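Local atomic coordinates of Eps1p (Saccharomyces cerevisiae, PDB entry 4TW5), a protein that belongs to the thioredoxin superfamily, with a thioredoxin domain followed by a second alpha/beta domain that appears to be thioredoxin-like. Residues E49-E52 and E53-E57; L90-S94 and G95-S99; I111-A114 and R115-S118; G260-D263 and F264-T268. All coordinates share one frame; numbering follows the deposited sequence.

How the contacts relate
Contacts 1, 2 and 3 belong to the thioredoxin domain, whereas contact 4 lies at the helix that ends the second domain. Contact 1 is a junction of two helices, contact 2 a beta hairpin at a sheet edge, contact 3 a helical turn and contact 4 a helix end running into loop. Contacts 1, 2 and 4 mix buried and exposed residues; contact 3 alone has no exposed one and touches all three others: Phe54 packs on Ile111, Glu57 pairs with Arg115, Lys98 with Glu117, and Arg116 reaches Val262. The chemistry follows place: lysine methylene over indole in contact 1, strand bonds and tyrosines in contact 2, salt-bridged arginines in contact 3, a long Asp263-Arg266 pair in contact 4.

Contact 1: residues E49-E52 and E53-E57; sequences ETWE and EFKEE
Lys55 lays its CG over one face of the Trp51 indole, 4.3 Å from the centroid of the six-membered ring and only 12° off its normal, a CH-pi contact. At the rim of that ring, Lys55 CD stands 3.9 Å from Trp51 CZ3. Trp51 also meets Phe10 edge to face. The ring of Phe54 has the backbone C of Glu57 over one face near its rim, and pairs edge to face with Phe65. Lysine suits this exposed site because its methylenes can cover an aromatic surface while the ammonium stays outside; a bend at chi3 (57°) turns the chain's end, leaving Lys55 NZ 4.9 Å from Glu52 OE2, too far for a salt bridge. In the backbone, Glu53 N bonds Glu49 O at 2.9 Å and Phe54 N bonds Thr50 O at 2.9 Å. Next along the chain, Lys55 N reaches Glu52 O weakly at 3.5 Å, a step of three residues instead of four. Buried Thr50 settles its hydroxyl on Val46 O within its own helix. The arrangement marks the junction where helix 44-53, which follows the Cys37-Cys40 disulfide in the thioredoxin fold, gives way to helix 55-61.

Contact 2: residues L90-S94 and G95-S99; sequences LYNPS and GYIKS
Leu90, apolar as befits its buried place against Ile29, is held at both of its backbone polar atoms: its N gives a nearly straight bond to Lys98 O (2.9 Å, 176°), and its O accepts from Ile97 N at 2.9 Å. Ile97 and Lys98 thus both face Leu90, a classic beta bulge. Nearer the turn, Asn92 N donates to Gly95 O and Gly95 N returns to Asn92 O from above the carbonyl plane. Gly95 O also receives the CA-H of Tyr91, at a CA to O distance of 3.4 Å. These bonds close a beta hairpin through a type I turn from Asn92 to Gly95, at the edge of the thioredoxin sheet. Glycine fits because its backbone angles would jam a side chain against the Ser94 carbonyl. Asn92, with CG in the crowded position between N and carbonyl carbon (chi1 63°), brings its amide against Ile97, ND2 lying 3.3 Å from CD1; that nitrogen bonds Asn123 O weakly. Tyr96 turns its ring edge toward the Tyr91 face, centroids 5.6 Å apart. Tyrosine suits both places, pairing a packing ring with a bonding hydroxyl: Tyr91 OH is satisfied by Glu80 and Arg89, Tyr96 OH by Ser99 OG at 2.5 Å. Lys98 NZ forms salt bridges with Glu117 and Asp259.

Contact 3: residues I111-A114 and R115-S118; sequences IAFA and RRES
Ile111 sets its CG2 methyl over the centre of one face of the Arg115 guanidinium, 3.7 Å from CZ, while its carbonyl takes the N-H of Arg115. With CG anti to the carbonyl carbon (chi1 -68°) and the chain extended to NE, Arg115 passes across Ile111 at a slant, and its NH2 makes a salt bridge with Glu57. Ala112 leaves room for the next arginine: its CB is 3.4 Å from Arg116 NH2, and its O accepts from Arg116 N at 2.7 Å. A bend at chi3 (-58°) folds the Arg116 guanidinium back over the helix, so that the Ala112 carbonyl oxygen faces its centre. Phe113 suits its buried place, packing on Ile29 and offering its ring to two neighbours. Glu117 CG lies over one face toward the rim, 3.9 Å from the ring centroid, a CH-pi contact, whereas Arg116 NH1 meets the ring at its edge, 3.9 Å from CD1. Phe113 O bonds Glu117 N in the next turn. Ala114, whose small side chain fits against Ile29 and Phe65, accepts Ser118 N at its carbonyl; Ser118 OG donates to Arg115 O at 3.1 Å. Phe113 and Ala114 pack on the sheet and Ile111 on Phe54, while the long polar chains use their hydrocarbon parts locally and their charges elsewhere. Glu117 reaches Lys98 on the hairpin. Arg116 NE forms a salt bridge with Asp197, whose charge probably offsets part of the positive charge where Arg116 and Arg266 come close; the ionic ends thereby tie this helix to separate parts of the fold.

Contact 4: residues G260-D263 and F264-T268; sequences GYVD and FARRT
Val262 and Arg266 lie side by side and point the same way, Val262 CG1 being 3.9 Å from Arg266 CD, at the C-terminal end of helix 259-265, the terminal helix of the second alpha/beta domain. Asp263 runs alongside the same arginine: its OD1 stands at the edge of the guanidinium and in its plane, 3.9 Å from NE, a long salt bridge, with the carboxylate and guanidinium planes 58° apart. The arginine gets there through a chi3 of 29°, well off a staggered value, which bends its chain toward the aspartate. Arg266 NE is buried without a hydrogen bond. Its NH2 makes a salt bridge with Glu102 of the thioredoxin domain, and NH1 a long, weak pair with Asp197.

The backbone keeps helical order, Phe264 N bonding Gly260 O at 3.0 Å and Ala265 N bonding Tyr261 O at 3.0 Å, and Arg266 N makes a weak 3.3 Å bond to Asp263 O. Phe264, with CG anti to its N (chi1 169°), swings its ring away from the first segment, toward Tyr250, Pro251 and Leu156. The small Ala265 touches Leu194 of helix 180-196 and Leu156 of strand 155-160. Farther out, the branched Val262 fills against Gln193 and Leu194 of helix 180-196. Tyr261 stacks on Tyr250 and meets Phe183 edge to face; its hydroxyl oxygen is hydrogen-bonded to Ser255 N.

Contact 1: residues E49-E52 and E53-E57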
loop_
_atom_site.group_PDB
_atom_site.type_symbol
_atom_site.label_atom_id
_atom_site.label_comp_id
_atom_site.label_asym_id
_atom_site.label_seq_id
_atom_site.Cartn_x
_atom_site.Cartn_y
_atom_site.Cartn_z
ATOM N N GLU A 49 -2.778 56.398 -0.409
ATOM C CA GLU A 49 -3.022 55.761 -1.692
ATOM C C GLU A 49 -3.774 54.449 -1.491
ATOM O O GLU A 49 -4.552 54.079 -2.351
ATOM C CB GLU A 49 -1.742 55.569 -2.488
ATOM C CG GLU A 49 -0.769 54.597 -1.938
ATOM C CD GLU A 49 0.578 54.785 -2.579
ATOM O OE1 GLU A 49 0.635 55.443 -3.651
ATOM O OE2 GLU A 49 1.568 54.285 -2.007
ATOM N N THR A 50 -3.475 53.724 -0.402
ATOM C CA THR A 50 -4.178 52.485 -0.065
ATOM C C THR A 50 -5.661 52.797 0.053
ATOM O O THR A 50 -6.512 52.231 -0.655
ATOM C CB THR A 50 -3.692 51.881 1.268
ATOM O OG1 THR A 50 -2.341 51.429 1.142
ATOM C CG2 THR A 50 -4.590 50.701 1.707
ATOM N N TRP A 51 -5.938 53.755 0.928
ATOM C CA TRP A 51 -7.274 54.251 1.153
ATOM C C TRP A 51 -7.969 54.643 -0.121
ATOM O O TRP A 51 -9.145 54.335 -0.308
ATOM C CB TRP A 51 -7.238 55.442 2.080
ATOM C CG TRP A 51 -8.587 55.999 2.360
ATOM C CD1 TRP A 51 -9.425 55.649 3.373
ATOM C CD2 TRP A 51 -9.244 57.042 1.636
ATOM N NE1 TRP A 51 -10.575 56.403 3.321
ATOM C CE2 TRP A 51 -10.483 57.271 2.265
ATOM C CE3 TRP A 51 -8.905 57.804 0.516
ATOM C CZ2 TRP A 51 -11.382 58.229 1.810
ATOM C CZ3 TRP A 51 -9.796 58.747 0.064
ATOM C CH2 TRP A 51 -11.022 58.954 0.708
ATOM N N GLU A 52 -7.251 55.346 -0.993
ATOM C CA GLU A 52 -7.875 55.863 -2.196
ATOM C C GLU A 52 -8.207 54.754 -3.178
ATOM O O GLU A 52 -9.284 54.747 -3.778
ATOM C CB GLU A 52 -6.966 56.907 -2.892
ATOM C CG GLU A 52 -7.521 57.353 -4.256
ATOM C CD GLU A 52 -6.803 58.536 -4.890
ATOM O OE1 GLU A 52 -5.558 58.509 -5.018
ATOM O OE2 GLU A 52 -7.503 59.497 -5.271
ATOM N N GLU A 53 -7.305 53.788 -3.314
ATOM C CA GLU A 53 -7.554 52.715 -4.265
ATOM C C GLU A 53 -8.621 51.744 -3.732
ATOM O O GLU A 53 -9.273 51.045 -4.508
ATOM C CB GLU A 53 -6.256 51.965 -4.569
ATOM C CG GLU A 53 -6.194 51.376 -5.976
ATOM C CD GLU A 53 -6.061 52.467 -7.068
ATOM O OE1 GLU A 53 -5.869 53.669 -6.734
ATOM O OE2 GLU A 53 -6.151 52.120 -8.269
ATOM N N PHE A 54 -8.823 51.739 -2.415
ATOM C CA PHE A 54 -9.750 50.799 -1.779
ATOM C C PHE A 54 -11.165 51.332 -1.616
ATOM O O PHE A 54 -12.021 50.637 -1.082
ATOM C CB PHE A 54 -9.230 50.381 -0.403
ATOM C CG PHE A 54 -9.892 49.145 0.138
ATOM C CD1 PHE A 54 -9.657 47.914 -0.446
ATOM C CD2 PHE A 54 -10.774 49.221 1.210
ATOM C CE1 PHE A 54 -10.266 46.787 0.035
ATOM C CE2 PHE A 54 -11.385 48.095 1.691
ATOM C CZ PHE A 54 -11.133 46.874 1.105
ATOM N N LYS A 55 -11.400 52.552 -2.093
ATOM C CA LYS A 55 -12.665 53.258 -1.901
ATOM C C LYS A 55 -13.897 52.436 -2.290
ATOM O O LYS A 55 -14.914 52.481 -1.592
ATOM C CB LYS A 55 -12.654 54.573 -2.698
ATOM C CG LYS A 55 -12.025 55.750 -1.950
ATOM C CD LYS A 55 -11.549 56.848 -2.899
ATOM C CE LYS A 55 -12.682 57.342 -3.770
ATOM N NZ LYS A 55 -12.283 58.398 -4.725
ATOM N N GLU A 56 -13.822 51.738 -3.424
ATOM C CA GLU A 56 -14.963 50.972 -3.932
ATOM C C GLU A 56 -15.274 49.689 -3.154
ATOM O O GLU A 56 -16.425 49.416 -2.810
ATOM C CB GLU A 56 -14.742 50.591 -5.402
ATOM C CG GLU A 56 -14.757 51.748 -6.382
ATOM C CD GLU A 56 -15.899 52.722 -6.128
ATOM O OE1 GLU A 56 -17.073 52.280 -6.059
ATOM O OE2 GLU A 56 -15.619 53.935 -6.002
ATOM N N GLU A 57 -14.231 48.917 -2.876
ATOM C CA GLU A 57 -14.364 47.619 -2.237
ATOM C C GLU A 57 -14.766 47.852 -0.795
ATOM O O GLU A 57 -15.541 47.084 -0.215
ATOM C CB GLU A 57 -13.053 46.849 -2.358
ATOM C CG GLU A 57 -12.779 46.463 -3.816
ATOM C CD GLU A 57 -11.509 45.654 -4.023
ATOM O OE1 GLU A 57 -11.161 45.418 -5.204
ATOM O OE2 GLU A 57 -10.815 45.334 -3.031
#

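Contact 2: residues L90-S94 and G95-S99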
loop_
_atom_site.group_PDB
_atom_site.type_symbol
_atom_site.label_atom_id
_atom_site.label_comp_id
_atom_site.label_asym_id
_atom_site.label_seq_id
_atom_site.Cartn_x
_atom_site.Cartn_y
_atom_site.Cartn_z
ATOM N N LEU A 90 -6.417 45.130 13.087
ATOM C CA LEU A 90 -7.778 44.825 12.665
ATOM C C LEU A 90 -8.753 44.751 13.847
ATOM O O LEU A 90 -8.535 44.023 14.819
ATOM C CB LEU A 90 -7.831 43.511 11.885
ATOM C CG LEU A 90 -9.210 43.126 11.308
ATOM C CD1 LEU A 90 -9.661 44.104 10.187
ATOM C CD2 LEU A 90 -9.187 41.710 10.787
ATOM N N TYR A 91 -9.837 45.506 13.757
ATOM C CA TYR A 91 -10.881 45.486 14.767
ATOM C C TYR A 91 -12.203 45.067 14.155
ATOM O O TYR A 91 -12.415 45.223 12.952
ATOM C CB TYR A 91 -11.025 46.856 15.414
ATOM C CG TYR A 91 -9.926 47.201 16.394
ATOM C CD1 TYR A 91 -8.655 47.548 15.948
ATOM C CD2 TYR A 91 -10.166 47.224 17.763
ATOM C CE1 TYR A 91 -7.646 47.878 16.842
ATOM C CE2 TYR A 91 -9.160 47.555 18.664
ATOM C CZ TYR A 91 -7.906 47.884 18.187
ATOM O OH TYR A 91 -6.904 48.224 19.053
ATOM N N ASN A 92 -13.065 44.460 14.962
ATOM C CA ASN A 92 -14.449 44.278 14.555
ATOM C C ASN A 92 -15.312 44.981 15.621
ATOM O O ASN A 92 -14.756 45.604 16.530
ATOM C CB ASN A 92 -14.770 42.797 14.323
ATOM C CG ASN A 92 -14.640 41.917 15.584
ATOM O OD1 ASN A 92 -14.470 42.385 16.708
ATOM N ND2 ASN A 92 -14.742 40.619 15.366
ATOM N N PRO A 93 -16.649 44.944 15.500
ATOM C CA PRO A 93 -17.469 45.547 16.570
ATOM C C PRO A 93 -17.227 44.998 17.994
ATOM O O PRO A 93 -17.518 45.702 18.966
ATOM C CB PRO A 93 -18.909 45.230 16.124
ATOM C CG PRO A 93 -18.828 45.120 14.648
ATOM C CD PRO A 93 -17.476 44.531 14.341
ATOM N N SER A 94 -16.744 43.767 18.124
ATOM C CA SER A 94 -16.371 43.245 19.452
ATOM C C SER A 94 -15.012 43.725 19.949
ATOM O O SER A 94 -14.682 43.510 21.115
ATOM C CB SER A 94 -16.395 41.715 19.499
ATOM O OG SER A 94 -17.611 41.202 18.977
ATOM N N GLY A 95 -14.189 44.304 19.078
ATOM C CA GLY A 95 -12.900 44.768 19.544
ATOM C C GLY A 95 -11.732 44.262 18.723
ATOM O O GLY A 95 -11.877 43.875 17.553
ATOM N N TYR A 96 -10.553 44.304 19.336
ATOM C CA TYR A 96 -9.324 43.889 18.676
ATOM C C TYR A 96 -9.417 42.449 18.160
ATOM O O TYR A 96 -10.048 41.606 18.783
ATOM C CB TYR A 96 -8.144 44.033 19.634
ATOM C CG TYR A 96 -6.825 43.570 19.071
ATOM C CD1 TYR A 96 -6.153 44.355 18.157
ATOM C CD2 TYR A 96 -6.229 42.376 19.476
ATOM C CE1 TYR A 96 -4.940 43.971 17.635
ATOM C CE2 TYR A 96 -4.990 41.982 18.957
ATOM C CZ TYR A 96 -4.356 42.797 18.031
ATOM O OH TYR A 96 -3.137 42.462 17.474
ATOM N N ILE A 97 -8.820 42.198 17.000
ATOM C CA ILE A 97 -8.760 40.865 16.434
ATOM C C ILE A 97 -7.310 40.415 16.262
ATOM O O ILE A 97 -6.906 39.398 16.830
ATOM C CB ILE A 97 -9.486 40.781 15.083
ATOM C CG1 ILE A 97 -10.994 40.893 15.288
ATOM C CG2 ILE A 97 -9.218 39.455 14.403
ATOM C CD1 ILE A 97 -11.774 40.856 13.994
ATOM N N LYS A 98 -6.524 41.188 15.516
ATOM C CA LYS A 98 -5.151 40.808 15.204
ATOM C C LYS A 98 -4.357 41.985 14.652
ATOM O O LYS A 98 -4.942 42.986 14.259
ATOM C CB LYS A 98 -5.156 39.667 14.188
ATOM C CG LYS A 98 -5.530 40.134 12.784
ATOM C CD LYS A 98 -5.408 39.032 11.746
ATOM C CE LYS A 98 -6.517 38.018 11.879
ATOM N NZ LYS A 98 -6.489 37.106 10.701
ATOM N N SER A 99 -3.030 41.867 14.618
ATOM C CA SER A 99 -2.181 42.908 14.019
ATOM C C SER A 99 -1.593 42.445 12.698
ATOM O O SER A 99 -1.363 41.260 12.501
ATOM C CB SER A 99 -1.045 43.316 14.968
ATOM O OG SER A 99 -1.551 43.922 16.150
#

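Contact 3: residues I111-A114 and R115-S118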
loop_
_atom_site.group_PDB
_atom_site.type_symbol
_atom_site.label_atom_id
_atom_site.label_comp_id
_atom_site.label_asym_id
_atom_site.label_seq_id
_atom_site.Cartn_x
_atom_site.Cartn_y
_atom_site.Cartn_z
ATOM N N ILE A 111 -4.126 46.145 0.712
ATOM C CA ILE A 111 -5.331 45.742 -0.002
ATOM C C ILE A 111 -5.567 44.229 0.116
ATOM O O ILE A 111 -6.685 43.805 0.402
ATOM C CB ILE A 111 -5.284 46.134 -1.482
ATOM C CG1 ILE A 111 -5.201 47.652 -1.626
ATOM C CG2 ILE A 111 -6.529 45.645 -2.229
ATOM C CD1 ILE A 111 -6.244 48.408 -0.860
ATOM N N ALA A 112 -4.523 43.434 -0.097
ATOM C CA ALA A 112 -4.633 41.976 -0.075
ATOM C C ALA A 112 -5.109 41.514 1.295
ATOM O O ALA A 112 -5.976 40.662 1.405
ATOM C CB ALA A 112 -3.294 41.322 -0.446
ATOM N N PHE A 113 -4.534 42.109 2.329
ATOM C CA PHE A 113 -4.907 41.855 3.704
ATOM C C PHE A 113 -6.355 42.183 4.004
ATOM O O PHE A 113 -7.013 41.441 4.723
ATOM C CB PHE A 113 -3.998 42.633 4.649
ATOM C CG PHE A 113 -4.380 42.517 6.092
ATOM C CD1 PHE A 113 -4.292 41.313 6.754
ATOM C CD2 PHE A 113 -4.810 43.631 6.789
ATOM C CE1 PHE A 113 -4.644 41.222 8.091
ATOM C CE2 PHE A 113 -5.155 43.552 8.119
ATOM C CZ PHE A 113 -5.073 42.347 8.776
ATOM N N ALA A 114 -6.858 43.307 3.510
ATOM C CA ALA A 114 -8.264 43.574 3.741
ATOM C C ALA A 114 -9.123 42.518 3.011
ATOM O O ALA A 114 -10.029 41.918 3.615
ATOM C CB ALA A 114 -8.634 44.992 3.318
ATOM N N ARG A 115 -8.805 42.231 1.751
ATOM C CA ARG A 115 -9.554 41.204 1.020
ATOM C C ARG A 115 -9.462 39.827 1.696
ATOM O O ARG A 115 -10.438 39.104 1.775
ATOM C CB ARG A 115 -9.073 41.090 -0.423
ATOM C CG ARG A 115 -9.396 42.294 -1.277
ATOM C CD ARG A 115 -8.730 42.170 -2.603
ATOM N NE ARG A 115 -9.089 43.246 -3.509
ATOM C CZ ARG A 115 -8.421 43.525 -4.621
ATOM N NH1 ARG A 115 -7.364 42.793 -4.951
ATOM N NH2 ARG A 115 -8.815 44.523 -5.407
ATOM N N ARG A 116 -8.283 39.483 2.188
ATOM C CA ARG A 116 -8.078 38.209 2.875
ATOM C C ARG A 116 -9.015 38.100 4.098
ATOM O O ARG A 116 -9.721 37.119 4.271
ATOM C CB ARG A 116 -6.597 38.082 3.269
ATOM C CG ARG A 116 -6.092 36.668 3.418
ATOM C CD ARG A 116 -4.584 36.622 3.711
ATOM N NE ARG A 116 -3.843 37.293 2.663
ATOM C CZ ARG A 116 -3.110 38.381 2.848
ATOM N NH1 ARG A 116 -2.985 38.898 4.055
ATOM N NH2 ARG A 116 -2.498 38.942 1.821
ATOM N N GLU A 117 -9.054 39.159 4.895
ATOM C CA GLU A 117 -9.823 39.196 6.115
ATOM C C GLU A 117 -11.326 39.251 5.925
ATOM O O GLU A 117 -12.069 38.876 6.829
ATOM C CB GLU A 117 -9.375 40.385 6.966
ATOM C CG GLU A 117 -7.940 40.200 7.480
ATOM C CD GLU A 117 -7.710 38.860 8.188
ATOM O OE1 GLU A 117 -8.602 38.385 8.939
ATOM O OE2 GLU A 117 -6.633 38.267 7.966
ATOM N N SER A 118 -11.786 39.751 4.787
ATOM C CA SER A 118 -13.213 39.779 4.521
ATOM C C SER A 118 -13.746 38.363 4.299
ATOM O O SER A 118 -14.932 38.111 4.453
ATOM C CB SER A 118 -13.540 40.655 3.308
ATOM O OG SER A 118 -13.446 39.899 2.128
#

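Contact 4: residues G260-D263 and F264-T268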
loop_
_atom_site.group_PDB
_atom_site.type_symbol
_atom_site.label_atom_id
_atom_site.label_comp_id
_atom_site.label_asym_id
_atom_site.label_seq_id
_atom_site.Cartn_x
_atom_site.Cartn_y
_atom_site.Cartn_z
ATOM N N GLY A 260 -2.123 30.633 10.414
ATOM C CA GLY A 260 -0.832 29.980 10.308
ATOM C C GLY A 260 -0.628 29.342 8.953
ATOM O O GLY A 260 0.435 29.500 8.339
ATOM N N TYR A 261 -1.656 28.656 8.467
ATOM C CA TYR A 261 -1.596 28.009 7.165
ATOM C C TYR A 261 -1.501 29.024 5.988
ATOM O O TYR A 261 -0.736 28.815 5.043
ATOM C CB TYR A 261 -2.815 27.099 6.980
ATOM C CG TYR A 261 -2.937 26.069 8.090
ATOM C CD1 TYR A 261 -2.212 24.900 8.056
ATOM C CD2 TYR A 261 -3.764 26.287 9.174
ATOM C CE1 TYR A 261 -2.294 23.986 9.060
ATOM C CE2 TYR A 261 -3.857 25.365 10.188
ATOM C CZ TYR A 261 -3.115 24.216 10.124
ATOM O OH TYR A 261 -3.199 23.281 11.126
ATOM N N VAL A 262 -2.250 30.122 6.061
ATOM C CA VAL A 262 -2.239 31.118 4.989
ATOM C C VAL A 262 -0.845 31.725 4.870
ATOM O O VAL A 262 -0.253 31.765 3.784
ATOM C CB VAL A 262 -3.284 32.239 5.236
ATOM C CG1 VAL A 262 -3.051 33.431 4.295
ATOM C CG2 VAL A 262 -4.694 31.702 5.028
ATOM N N ASP A 263 -0.304 32.149 6.006
ATOM C CA ASP A 263 1.009 32.784 6.042
ATOM C C ASP A 263 2.130 31.820 5.662
ATOM O O ASP A 263 3.129 32.239 5.107
ATOM C CB ASP A 263 1.246 33.428 7.406
ATOM C CG ASP A 263 0.246 34.556 7.678
ATOM O OD1 ASP A 263 -0.256 35.152 6.682
ATOM O OD2 ASP A 263 -0.036 34.846 8.869
ATOM N N PHE A 264 1.976 30.536 5.968
ATOM C CA PHE A 264 2.946 29.555 5.507
ATOM C C PHE A 264 2.920 29.480 3.990
ATOM O O PHE A 264 3.959 29.534 3.334
ATOM C CB PHE A 264 2.668 28.176 6.102
ATOM C CG PHE A 264 3.458 27.064 5.466
ATOM C CD1 PHE A 264 4.818 26.892 5.751
ATOM C CD2 PHE A 264 2.848 26.191 4.599
ATOM C CE1 PHE A 264 5.548 25.856 5.196
ATOM C CE2 PHE A 264 3.555 25.149 4.022
ATOM C CZ PHE A 264 4.918 24.974 4.319
ATOM N N ALA A 265 1.720 29.408 3.434
ATOM C CA ALA A 265 1.552 29.291 1.987
ATOM C C ALA A 265 2.095 30.507 1.250
ATOM O O ALA A 265 2.342 30.442 0.061
ATOM C CB ALA A 265 0.075 29.091 1.633
ATOM N N ARG A 266 2.273 31.606 1.969
ATOM C CA ARG A 266 2.665 32.865 1.372
ATOM C C ARG A 266 4.137 33.204 1.575
ATOM O O ARG A 266 4.611 34.187 1.045
ATOM C CB ARG A 266 1.754 33.976 1.902
ATOM C CG ARG A 266 0.554 34.210 0.999
ATOM C CD ARG A 266 -0.582 34.897 1.694
ATOM N NE ARG A 266 -0.175 35.775 2.785
ATOM C CZ ARG A 266 0.176 37.049 2.672
ATOM N NH1 ARG A 266 0.224 37.652 1.486
ATOM N NH2 ARG A 266 0.495 37.716 3.765
ATOM N N ARG A 267 4.858 32.368 2.311
ATOM C CA ARG A 267 6.282 32.577 2.540
ATOM C C ARG A 267 7.092 32.491 1.252
ATOM O O ARG A 267 6.803 31.657 0.385
ATOM C CB ARG A 267 6.841 31.514 3.493
ATOM C CG ARG A 267 7.042 31.840 4.971
ATOM C CD ARG A 267 7.215 30.506 5.738
ATOM N NE ARG A 267 7.242 30.618 7.203
ATOM C CZ ARG A 267 6.511 29.876 8.045
ATOM N NH1 ARG A 267 5.637 28.997 7.579
ATOM N NH2 ARG A 267 6.628 30.028 9.362
ATOM N N THR A 268 8.079 33.381 1.122
ATOM C CA THR A 268 9.086 33.312 0.059
ATOM C C THR A 268 10.108 32.234 0.442
ATOM O O THR A 268 10.707 32.304 1.522
ATOM C CB THR A 268 9.816 34.667 -0.162
ATOM O OG1 THR A 268 8.922 35.621 -0.754
ATOM C CG2 THR A 268 11.068 34.490 -1.034
#